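Local coordinates for uncharacterized protein (PDB 5MU5), which probably transfers a sugar to flagellin, as a Maf-type glycosyltransferase involved in forming the bacterial flagellum, at residues T70-G75 with R211-Y216; M124-L129 with Y133-L138; M321-G326 with V365-P370; G349-D354 with L372-L377. All coordinates share one frame; numbering follows the deposited sequence.

Contact 1 (T70-G75 with R211-Y216)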
# COMPACT_ATOMS: atom_id res chain seq x y z
N THR A 70 3.89 34.73 -4.29
CA THR A 70 3.29 35.65 -3.33
C THR A 70 1.76 35.62 -3.35
O THR A 70 1.11 35.60 -2.31
CB THR A 70 3.74 37.08 -3.64
OG1 THR A 70 5.16 37.14 -3.51
CG2 THR A 70 3.07 38.09 -2.71
N ARG A 71 1.19 35.64 -4.54
CA ARG A 71 -0.27 35.71 -4.73
C ARG A 71 -1.03 34.42 -4.36
O ARG A 71 -2.21 34.48 -4.05
CB ARG A 71 -0.54 36.08 -6.21
CG ARG A 71 -1.98 35.99 -6.68
CD ARG A 71 -2.14 36.15 -8.20
NE ARG A 71 -1.77 34.96 -9.00
CZ ARG A 71 -2.54 33.88 -9.20
NH1 ARG A 71 -3.75 33.75 -8.63
NH2 ARG A 71 -2.08 32.88 -9.98
N THR A 72 -0.36 33.27 -4.38
CA THR A 72 -1.03 31.98 -4.19
C THR A 72 -0.90 31.35 -2.79
O THR A 72 -1.14 30.16 -2.62
CB THR A 72 -0.54 30.94 -5.23
OG1 THR A 72 0.89 30.85 -5.23
CG2 THR A 72 -1.01 31.34 -6.59
N ALA A 73 -0.57 32.16 -1.81
CA ALA A 73 -0.34 31.67 -0.44
C ALA A 73 -1.55 31.00 0.21
O ALA A 73 -1.37 30.08 1.01
CB ALA A 73 0.12 32.81 0.46
N LEU A 74 -2.76 31.45 -0.13
CA LEU A 74 -3.96 31.02 0.60
C LEU A 74 -5.06 30.33 -0.21
O LEU A 74 -5.96 29.72 0.36
CB LEU A 74 -4.56 32.25 1.30
CG LEU A 74 -3.63 33.02 2.25
CD1 LEU A 74 -4.22 34.37 2.64
CD2 LEU A 74 -3.31 32.19 3.49
N GLY A 75 -5.02 30.45 -1.53
CA GLY A 75 -6.07 29.89 -2.35
C GLY A 75 -6.05 28.37 -2.33
O GLY A 75 -4.99 27.77 -2.44
N ARG A 211 1.10 22.48 -0.39
CA ARG A 211 1.28 23.50 -1.40
C ARG A 211 1.82 22.86 -2.67
O ARG A 211 2.80 22.11 -2.63
CB ARG A 211 2.28 24.55 -0.90
CG ARG A 211 2.42 25.78 -1.80
CD ARG A 211 1.23 26.71 -1.70
NE ARG A 211 1.46 27.97 -2.41
CZ ARG A 211 2.06 29.05 -1.90
NH1 ARG A 211 2.52 29.04 -0.65
NH2 ARG A 211 2.21 30.13 -2.65
N LEU A 212 1.18 23.16 -3.79
CA LEU A 212 1.61 22.73 -5.11
C LEU A 212 2.05 23.97 -5.89
O LEU A 212 1.41 25.02 -5.79
CB LEU A 212 0.46 22.07 -5.82
CG LEU A 212 -0.17 20.90 -5.07
CD1 LEU A 212 -1.42 20.45 -5.79
CD2 LEU A 212 0.83 19.77 -4.95
N PHE A 213 3.15 23.86 -6.65
CA PHE A 213 3.66 24.99 -7.41
C PHE A 213 4.43 24.53 -8.65
O PHE A 213 5.31 23.68 -8.56
CB PHE A 213 4.57 25.85 -6.53
CG PHE A 213 4.83 27.20 -7.10
CD1 PHE A 213 3.96 28.25 -6.82
CD2 PHE A 213 5.93 27.43 -7.93
CE1 PHE A 213 4.18 29.51 -7.37
CE2 PHE A 213 6.15 28.69 -8.47
CZ PHE A 213 5.28 29.73 -8.20
N VAL A 214 4.07 25.10 -9.79
CA VAL A 214 4.68 24.77 -11.05
C VAL A 214 5.64 25.91 -11.37
O VAL A 214 5.22 27.05 -11.48
CB VAL A 214 3.59 24.58 -12.14
CG1 VAL A 214 4.21 24.48 -13.53
CG2 VAL A 214 2.74 23.35 -11.84
N ALA A 215 6.93 25.60 -11.48
CA ALA A 215 7.96 26.64 -11.64
C ALA A 215 8.02 27.31 -13.00
O ALA A 215 8.39 28.46 -13.09
CB ALA A 215 9.34 26.09 -11.27
N TYR A 216 7.70 26.59 -14.06
CA TYR A 216 7.71 27.13 -15.40
C TYR A 216 6.71 26.32 -16.19
O TYR A 216 6.17 25.31 -15.69
CB TYR A 216 9.10 27.08 -16.02
CG TYR A 216 9.79 25.73 -15.95
CD1 TYR A 216 9.60 24.77 -16.94
CD2 TYR A 216 10.66 25.42 -14.92
CE1 TYR A 216 10.23 23.54 -16.90
CE2 TYR A 216 11.29 24.19 -14.86
CZ TYR A 216 11.08 23.26 -15.86
OH TYR A 216 11.71 22.05 -15.81

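Contact 2 (M124-L129 with Y133-L138)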
# COMPACT_ATOMS: atom_id res chain seq x y z
N MET A 124 5.47 20.31 0.81
CA MET A 124 5.47 21.26 -0.28
C MET A 124 6.00 20.54 -1.50
O MET A 124 7.06 19.91 -1.44
CB MET A 124 6.41 22.41 0.00
CG MET A 124 6.67 23.23 -1.24
SD MET A 124 7.30 24.85 -0.82
CE MET A 124 5.79 25.55 -0.11
N VAL A 125 5.28 20.65 -2.60
CA VAL A 125 5.68 20.01 -3.86
C VAL A 125 5.92 21.03 -4.97
O VAL A 125 5.01 21.75 -5.36
CB VAL A 125 4.62 19.01 -4.32
CG1 VAL A 125 5.03 18.39 -5.66
CG2 VAL A 125 4.41 17.92 -3.29
N CYS A 126 7.13 21.10 -5.48
CA CYS A 126 7.47 22.01 -6.56
C CYS A 126 7.67 21.23 -7.83
O CYS A 126 8.56 20.37 -7.92
CB CYS A 126 8.75 22.77 -6.27
SG CYS A 126 8.64 23.68 -4.74
N LEU A 127 6.83 21.51 -8.81
CA LEU A 127 6.92 20.85 -10.08
C LEU A 127 7.69 21.83 -10.90
O LEU A 127 7.16 22.84 -11.36
CB LEU A 127 5.52 20.59 -10.63
CG LEU A 127 4.78 19.79 -9.57
CD1 LEU A 127 3.36 20.29 -9.43
CD2 LEU A 127 4.87 18.31 -9.89
N GLY A 128 8.98 21.55 -11.03
CA GLY A 128 9.89 22.47 -11.66
C GLY A 128 10.64 23.24 -10.58
O GLY A 128 10.10 23.53 -9.50
N LEU A 129 11.91 23.52 -10.86
CA LEU A 129 12.74 24.35 -10.01
C LEU A 129 13.09 25.61 -10.78
O LEU A 129 12.94 26.72 -10.28
CB LEU A 129 14.01 23.61 -9.62
CG LEU A 129 15.06 24.39 -8.81
CD1 LEU A 129 14.55 24.70 -7.43
CD2 LEU A 129 16.33 23.57 -8.72
N TYR A 133 13.88 30.92 -7.98
CA TYR A 133 13.44 32.22 -7.47
C TYR A 133 12.17 32.12 -6.59
O TYR A 133 12.00 32.88 -5.64
CB TYR A 133 13.17 33.18 -8.64
CG TYR A 133 14.40 33.56 -9.44
CD1 TYR A 133 15.54 34.06 -8.81
CD2 TYR A 133 14.42 33.46 -10.83
CE1 TYR A 133 16.66 34.43 -9.53
CE2 TYR A 133 15.53 33.84 -11.56
CZ TYR A 133 16.66 34.32 -10.90
OH TYR A 133 17.79 34.70 -11.58
N GLN A 134 11.29 31.16 -6.87
CA GLN A 134 10.08 30.97 -6.06
C GLN A 134 10.34 30.47 -4.64
O GLN A 134 9.59 30.81 -3.72
CB GLN A 134 9.07 30.03 -6.76
CG GLN A 134 9.51 28.56 -6.95
CD GLN A 134 10.46 28.34 -8.13
OE1 GLN A 134 10.85 29.29 -8.81
NE2 GLN A 134 10.84 27.10 -8.36
N LEU A 135 11.40 29.68 -4.44
CA LEU A 135 11.66 28.99 -3.15
C LEU A 135 11.68 29.82 -1.88
O LEU A 135 10.98 29.51 -0.94
CB LEU A 135 12.93 28.14 -3.21
CG LEU A 135 12.83 26.84 -3.98
CD1 LEU A 135 14.19 26.14 -3.94
CD2 LEU A 135 11.75 25.92 -3.43
N PRO A 136 12.52 30.86 -1.82
CA PRO A 136 12.50 31.67 -0.61
C PRO A 136 11.09 32.03 -0.19
O PRO A 136 10.74 31.86 0.97
CB PRO A 136 13.26 32.93 -1.01
CG PRO A 136 14.12 32.55 -2.17
CD PRO A 136 13.49 31.36 -2.83
N ILE A 137 10.28 32.50 -1.13
CA ILE A 137 8.92 32.95 -0.83
C ILE A 137 8.00 31.82 -0.34
O ILE A 137 7.31 31.98 0.66
CB ILE A 137 8.28 33.65 -2.06
CG1 ILE A 137 9.07 34.91 -2.42
CG2 ILE A 137 6.82 34.03 -1.77
CD1 ILE A 137 8.78 35.47 -3.80
N LEU A 138 7.99 30.69 -1.05
CA LEU A 138 7.14 29.56 -0.67
C LEU A 138 7.53 29.00 0.71
O LEU A 138 6.68 28.63 1.50
CB LEU A 138 7.23 28.44 -1.73
CG LEU A 138 6.77 28.74 -3.17
CD1 LEU A 138 7.14 27.61 -4.13
CD2 LEU A 138 5.28 28.98 -3.20

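Contact 3 (M321-G326 with V365-P370)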
# COMPACT_ATOMS: atom_id res chain seq x y z
N MET A 321 -7.80 -23.46 -2.09
CA MET A 321 -7.15 -22.22 -1.66
C MET A 321 -8.12 -21.33 -0.91
O MET A 321 -9.31 -21.23 -1.27
CB MET A 321 -6.61 -21.45 -2.85
CG MET A 321 -5.79 -22.25 -3.82
SD MET A 321 -4.24 -22.88 -3.17
CE MET A 321 -3.53 -21.35 -2.52
N LEU A 322 -7.60 -20.70 0.14
CA LEU A 322 -8.35 -19.72 0.89
C LEU A 322 -7.43 -18.56 1.25
O LEU A 322 -6.37 -18.79 1.84
CB LEU A 322 -8.95 -20.33 2.14
CG LEU A 322 -9.95 -19.45 2.88
CD1 LEU A 322 -11.17 -19.15 2.01
CD2 LEU A 322 -10.36 -20.10 4.20
N LEU A 323 -7.86 -17.34 0.92
CA LEU A 323 -7.10 -16.12 1.22
C LEU A 323 -7.69 -15.37 2.41
O LEU A 323 -6.99 -15.02 3.33
CB LEU A 323 -7.08 -15.20 0.01
CG LEU A 323 -6.44 -13.80 0.14
CD1 LEU A 323 -4.96 -13.93 0.43
CD2 LEU A 323 -6.65 -12.97 -1.12
N GLU A 324 -9.00 -15.13 2.35
CA GLU A 324 -9.68 -14.27 3.31
C GLU A 324 -9.76 -14.79 4.73
O GLU A 324 -10.00 -15.97 4.98
CB GLU A 324 -11.13 -14.02 2.89
CG GLU A 324 -11.36 -13.28 1.58
CD GLU A 324 -12.85 -12.90 1.41
OE1 GLU A 324 -13.33 -12.04 2.20
OE2 GLU A 324 -13.53 -13.44 0.51
N ASN A 325 -9.60 -13.85 5.65
CA ASN A 325 -9.88 -14.06 7.05
C ASN A 325 -11.41 -13.93 7.24
O ASN A 325 -12.09 -13.41 6.39
CB ASN A 325 -9.16 -12.98 7.89
CG ASN A 325 -9.72 -12.85 9.29
OD1 ASN A 325 -10.56 -11.96 9.55
ND2 ASN A 325 -9.32 -13.76 10.20
N GLY A 326 -11.94 -14.39 8.36
CA GLY A 326 -13.34 -14.11 8.65
C GLY A 326 -14.30 -15.29 8.63
O GLY A 326 -14.08 -16.29 7.96
N VAL A 365 -2.19 -26.63 5.03
CA VAL A 365 -0.92 -25.98 4.83
C VAL A 365 -1.12 -24.46 4.84
O VAL A 365 -2.03 -23.94 4.17
CB VAL A 365 -0.29 -26.35 3.49
CG1 VAL A 365 1.07 -25.69 3.36
CG2 VAL A 365 -0.17 -27.86 3.35
N TYR A 366 -0.28 -23.75 5.58
CA TYR A 366 -0.36 -22.31 5.69
C TYR A 366 0.81 -21.63 5.00
O TYR A 366 1.92 -22.13 5.02
CB TYR A 366 -0.34 -21.86 7.15
CG TYR A 366 -1.53 -22.29 7.93
CD1 TYR A 366 -2.79 -21.84 7.60
CD2 TYR A 366 -1.40 -23.18 9.00
CE1 TYR A 366 -3.88 -22.25 8.30
CE2 TYR A 366 -2.49 -23.60 9.71
CZ TYR A 366 -3.73 -23.13 9.36
OH TYR A 366 -4.81 -23.56 10.07
N TYR A 367 0.57 -20.47 4.41
CA TYR A 367 1.66 -19.59 4.00
C TYR A 367 1.46 -18.32 4.83
O TYR A 367 0.38 -18.07 5.37
CB TYR A 367 1.62 -19.32 2.51
CG TYR A 367 0.54 -18.37 2.08
CD1 TYR A 367 -0.72 -18.82 1.79
CD2 TYR A 367 0.79 -17.01 1.98
CE1 TYR A 367 -1.73 -17.93 1.41
CE2 TYR A 367 -0.19 -16.13 1.59
CZ TYR A 367 -1.45 -16.59 1.32
OH TYR A 367 -2.40 -15.68 0.92
N PHE A 368 2.52 -17.54 4.95
CA PHE A 368 2.48 -16.34 5.76
C PHE A 368 2.24 -15.12 4.93
O PHE A 368 3.03 -14.75 4.06
CB PHE A 368 3.72 -16.24 6.64
CG PHE A 368 3.71 -17.25 7.71
CD1 PHE A 368 4.18 -18.52 7.45
CD2 PHE A 368 3.10 -16.99 8.92
CE1 PHE A 368 4.08 -19.50 8.41
CE2 PHE A 368 3.03 -17.95 9.90
CZ PHE A 368 3.52 -19.21 9.64
N ARG A 369 1.09 -14.50 5.17
CA ARG A 369 0.72 -13.33 4.44
C ARG A 369 1.44 -12.09 4.99
O ARG A 369 1.32 -11.78 6.16
CB ARG A 369 -0.79 -13.14 4.47
CG ARG A 369 -1.17 -12.24 3.35
CD ARG A 369 -2.63 -11.93 3.27
NE ARG A 369 -2.81 -11.11 2.08
CZ ARG A 369 -3.98 -10.65 1.66
NH1 ARG A 369 -5.07 -10.94 2.35
NH2 ARG A 369 -4.04 -9.91 0.56
N PRO A 370 2.21 -11.40 4.14
CA PRO A 370 3.04 -10.31 4.62
C PRO A 370 2.29 -9.03 5.00
O PRO A 370 1.08 -8.93 4.80
CB PRO A 370 4.01 -10.06 3.45
CG PRO A 370 3.31 -10.58 2.24
CD PRO A 370 2.40 -11.67 2.70

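Contact 4 (G349-D354 with L372-L377)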
# COMPACT_ATOMS: atom_id res chain seq x y z
N GLY A 349 -3.90 -22.21 2.82
CA GLY A 349 -4.46 -20.96 3.21
C GLY A 349 -3.45 -20.03 3.84
O GLY A 349 -2.37 -20.43 4.28
N SER A 350 -3.83 -18.76 3.85
CA SER A 350 -3.12 -17.76 4.61
C SER A 350 -3.15 -18.13 6.10
O SER A 350 -4.12 -18.71 6.59
CB SER A 350 -3.80 -16.41 4.40
OG SER A 350 -3.46 -15.53 5.43
N ASN A 351 -2.10 -17.76 6.83
CA ASN A 351 -2.07 -18.02 8.25
C ASN A 351 -3.19 -17.33 9.03
O ASN A 351 -3.48 -17.70 10.16
CB ASN A 351 -0.71 -17.65 8.86
CG ASN A 351 -0.33 -16.19 8.66
OD1 ASN A 351 -0.34 -15.66 7.53
ND2 ASN A 351 0.06 -15.54 9.75
N THR A 352 -3.84 -16.35 8.40
CA THR A 352 -4.92 -15.62 9.03
C THR A 352 -6.32 -16.10 8.67
O THR A 352 -7.28 -15.45 9.02
CB THR A 352 -4.84 -14.14 8.67
OG1 THR A 352 -4.99 -14.01 7.27
CG2 THR A 352 -3.50 -13.53 9.14
N VAL A 353 -6.46 -17.24 7.99
CA VAL A 353 -7.81 -17.73 7.72
C VAL A 353 -8.48 -18.16 9.02
O VAL A 353 -7.82 -18.43 10.03
CB VAL A 353 -7.84 -18.89 6.70
CG1 VAL A 353 -7.23 -18.44 5.39
CG2 VAL A 353 -7.17 -20.17 7.24
N ASP A 354 -9.81 -18.22 9.00
CA ASP A 354 -10.54 -18.61 10.20
C ASP A 354 -10.01 -19.95 10.77
O ASP A 354 -9.90 -20.91 10.05
CB ASP A 354 -12.04 -18.70 9.91
CG ASP A 354 -12.91 -18.74 11.18
OD1 ASP A 354 -12.97 -19.82 11.83
OD2 ASP A 354 -13.53 -17.70 11.52
N LEU A 372 1.43 -7.55 7.91
CA LEU A 372 0.42 -7.64 8.95
C LEU A 372 1.13 -7.92 10.25
O LEU A 372 2.26 -8.38 10.24
CB LEU A 372 -0.57 -8.78 8.66
CG LEU A 372 -1.45 -8.67 7.41
CD1 LEU A 372 -2.15 -10.00 7.09
CD2 LEU A 372 -2.49 -7.58 7.56
N SER A 373 0.46 -7.65 11.37
CA SER A 373 0.99 -7.97 12.69
C SER A 373 1.27 -9.48 12.82
O SER A 373 2.23 -9.88 13.44
CB SER A 373 -0.02 -7.57 13.77
OG SER A 373 -1.27 -8.24 13.58
N SER A 374 0.43 -10.30 12.21
CA SER A 374 0.58 -11.75 12.24
C SER A 374 1.84 -12.21 11.49
O SER A 374 2.39 -13.25 11.82
CB SER A 374 -0.65 -12.39 11.62
OG SER A 374 -0.97 -11.76 10.39
N TYR A 375 2.26 -11.45 10.48
CA TYR A 375 3.47 -11.79 9.75
C TYR A 375 4.68 -11.57 10.65
O TYR A 375 5.51 -12.45 10.84
CB TYR A 375 3.62 -10.95 8.48
CG TYR A 375 4.83 -11.35 7.69
CD1 TYR A 375 4.79 -12.47 6.85
CD2 TYR A 375 6.03 -10.64 7.79
CE1 TYR A 375 5.89 -12.86 6.13
CE2 TYR A 375 7.15 -11.04 7.08
CZ TYR A 375 7.08 -12.16 6.25
OH TYR A 375 8.18 -12.57 5.54
N ALA A 376 4.75 -10.39 11.23
CA ALA A 376 5.88 -10.03 12.06
C ALA A 376 5.98 -10.94 13.26
O ALA A 376 7.06 -11.27 13.70
CB ALA A 376 5.76 -8.58 12.50
N LEU A 377 4.85 -11.36 13.81
CA LEU A 377 4.88 -12.12 15.03
C LEU A 377 5.17 -13.60 14.75
O LEU A 377 6.05 -14.20 15.39
CB LEU A 377 3.57 -11.91 15.79
CG LEU A 377 3.64 -12.09 17.31
CD1 LEU A 377 2.29 -11.72 17.94
CD2 LEU A 377 4.02 -13.51 17.68
O HOH W 1 0.38 -12.98 8.52

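Contact 1 (T70-G75 with R211-Y216)
Arg211 lies on strand 211-214, an outermost strand of the four-stranded parallel sheet in the Maf N-terminal domain, and reaches to Thr72 and Ala73 just past the end of helix 61-71. The strand order, 3-2-1-4, is that of a Rossmann-like sheet. Thr72 is the first residue to leave helical backbone angles, and the guanidinium of Arg211 meets the chain where it turns. Arg211 NH2 donates to Thr72 OG1 over 3.0 Å, with an N-H...O angle of 157°. The hydroxyl lies at the guanidinium edge, only 11° out of its plane. The same hydroxyl is also hydrogen-bonded to Met68 O in the last turn of the helix, so two bonds hold it. One face of the guanidinium is covered by the peptide that follows. Thr72 O stands 3.0 Å above the guanidinium plane and Ala73 CA 3.5 Å above it, both offset toward the rim. Thr72 O is poorly angled for a bond to Arg211 NE or NH2, so the peptide covers this face by van der Waals contact. The arginine side chain starts with CG anti to the backbone N (chi1 -172°) and bends at its second torsion, which carries it off the strand to the helix end. Arg211 NH1 has its own partners, a salt bridge to Asp142 and a hydrogen bond to Gln141 at the end of helix 134-142. The charged group thus ties the strand to helix 134-142 and to the residue just past helix 61-71. Phe213 adds a lighter touch: Thr72 OG1 sits at the ring edge, 4.1 Å from Phe213 CE1.

Contact 2 (M124-L129 with Y133-L138)
Met124 and Leu138 form the tight end of this contact. The methyl CE of Met124 lies 3.6 Å from Leu138 CB, and the sulfur SD is 3.7 Å from the same carbon. The two side chains cross at about a right angle. A bend at the last torsion of Met124 brings its methyl against the helix backbone, where CE also meets Leu138 O at 3.6 Å. The middle is looser. Cys126 SG faces Leu135 CD2 at 4.1 Å and Leu138 CD1 a little farther off. Strand 123-127 and helix 134-142 open a beta-alpha-beta unit that continues into strand 146-150. The axes of segments 124-127 and 134-138 come within 11.2 Å and run nearly antiparallel, at 161°, as expected when a helix packs back over the strand before it. The joining loop is held by Gln134. Its NE2 donates to Leu129 O over 2.9 Å at an angle of 167°, tilted 26° from the carbonyl plane. Gln134 CG sits between its own backbone N and carbonyl carbon, and a further bend turns the amide to the loop. An alanine here would remove the amide and would probably leave Leu129 O without this donor and the loop less firmly tied to the helix. Beside the bond, Leu129 CD1 meets Leu135 CD1 at 3.8 Å. Gly128 has backbone angles that would push any side chain into the carbonyl oxygen before it. Pro136, on the helix but with no part in the contact, is exposed, while the partly exposed Ile137 packs on Glu66 and Ala69 of helix 61-71.

Contact 3 (M321-G326 with V365-P370)
Leu323 and Arg369 bring the two backbones to 8.9 Å between their CA atoms, just beyond the ends of strands 319-322 and 363-367, which run parallel with strand 346-350 between them. All three strands fall in the MptE-like part of the chain. Leu323 carries one side alone, through its CD1 methyl. That methyl meets the ring of Tyr367 at its edge, close to the ring plane, with CD1 only 3.1 Å from Tyr367 OH. The hydroxyl itself is hydrogen-bonded to Ser389. The same methyl lies over one face of the Arg369 guanidinium, 3.5 Å above its plane and offset toward the rim. Arg369 NH1 is its nearest atom there, at 3.6 Å from Leu323 CD1. The arginine reaches this place with CG anti to the backbone N (chi1 -161°) and the rest of its chain fully extended, crossing the leucine at about a right angle. A serine in place of Arg369 would probably uncover one side of the Leu323 methyl and leave it freer to move. No hydrogen bond or salt bridge joins the segments, so the contact implies grip by shape and dispersion, with one methyl touching both a phenol edge and a cationic face.

Contact 4 (G349-D354 with L372-L377)
Ser374, Thr352 and Asn351 bury the most surface where the turn after strand 346-350 meets the first turn of helix 373-378. Strand 346-350 is an inner strand of the mixed sheet in the MptE-like region, and the helix follows its parallel neighbour, strand 363-367. The turn is a type I beta turn from Ser350 to Val353, closed by the bond from Val353 N to Ser350 O. Thr352 offers its methyl to the helix. CG2 approaches Ser374 OG at 3.3 Å, and it also reaches Leu372 CD1 at 4.3 Å. The hydroxyl of Thr352 sits between the backbone N and carbonyl carbon (chi1 61°), and Thr352 OG1 is hydrogen-bonded to Ser350 OG at 2.8 Å. The polar branch thus stays within the turn, and the apolar one meets the helix. Asn351 comes in beside it, with ND2 3.7 Å from Ser374 CB. A water bridges these two residues. It accepts from Asn351 ND2 over 2.9 Å and is hydrogen-bonded to Ser374 OG at 2.6 Å. Both ends of the amide have protein partners too: ND2 is hydrogen-bonded to Ser252 of helix 242-257, and OD1 accepts from Arg369 N. These bonds fix which way round the amide lies. The segments share no direct hydrogen bond, so the chemistry implies a join made partly by methyl packing and partly by one water bonded to both segments.

How the contacts relate
The contacts form two pairs. Contacts 1 and 2 have centres about 8 Å apart in the Maf N-terminal domain and share one sheet. Phe213 and Ala215 probably hydrogen-bond to Leu127 there, and contact 2 lies inside the chain loop closed by contact 1. Contacts 3 and 4 have centres about 7 Å apart in the MptE-like region. Their segments alternate along the chain, and the backbones of Tyr367 and Asn351 probably bond between them. The pairs lie on opposite sides of the chain's centre, with contact centres about 44 to 47 Å apart and nearest atoms at least about 28 Å apart. No ligand marks an active site at any of them.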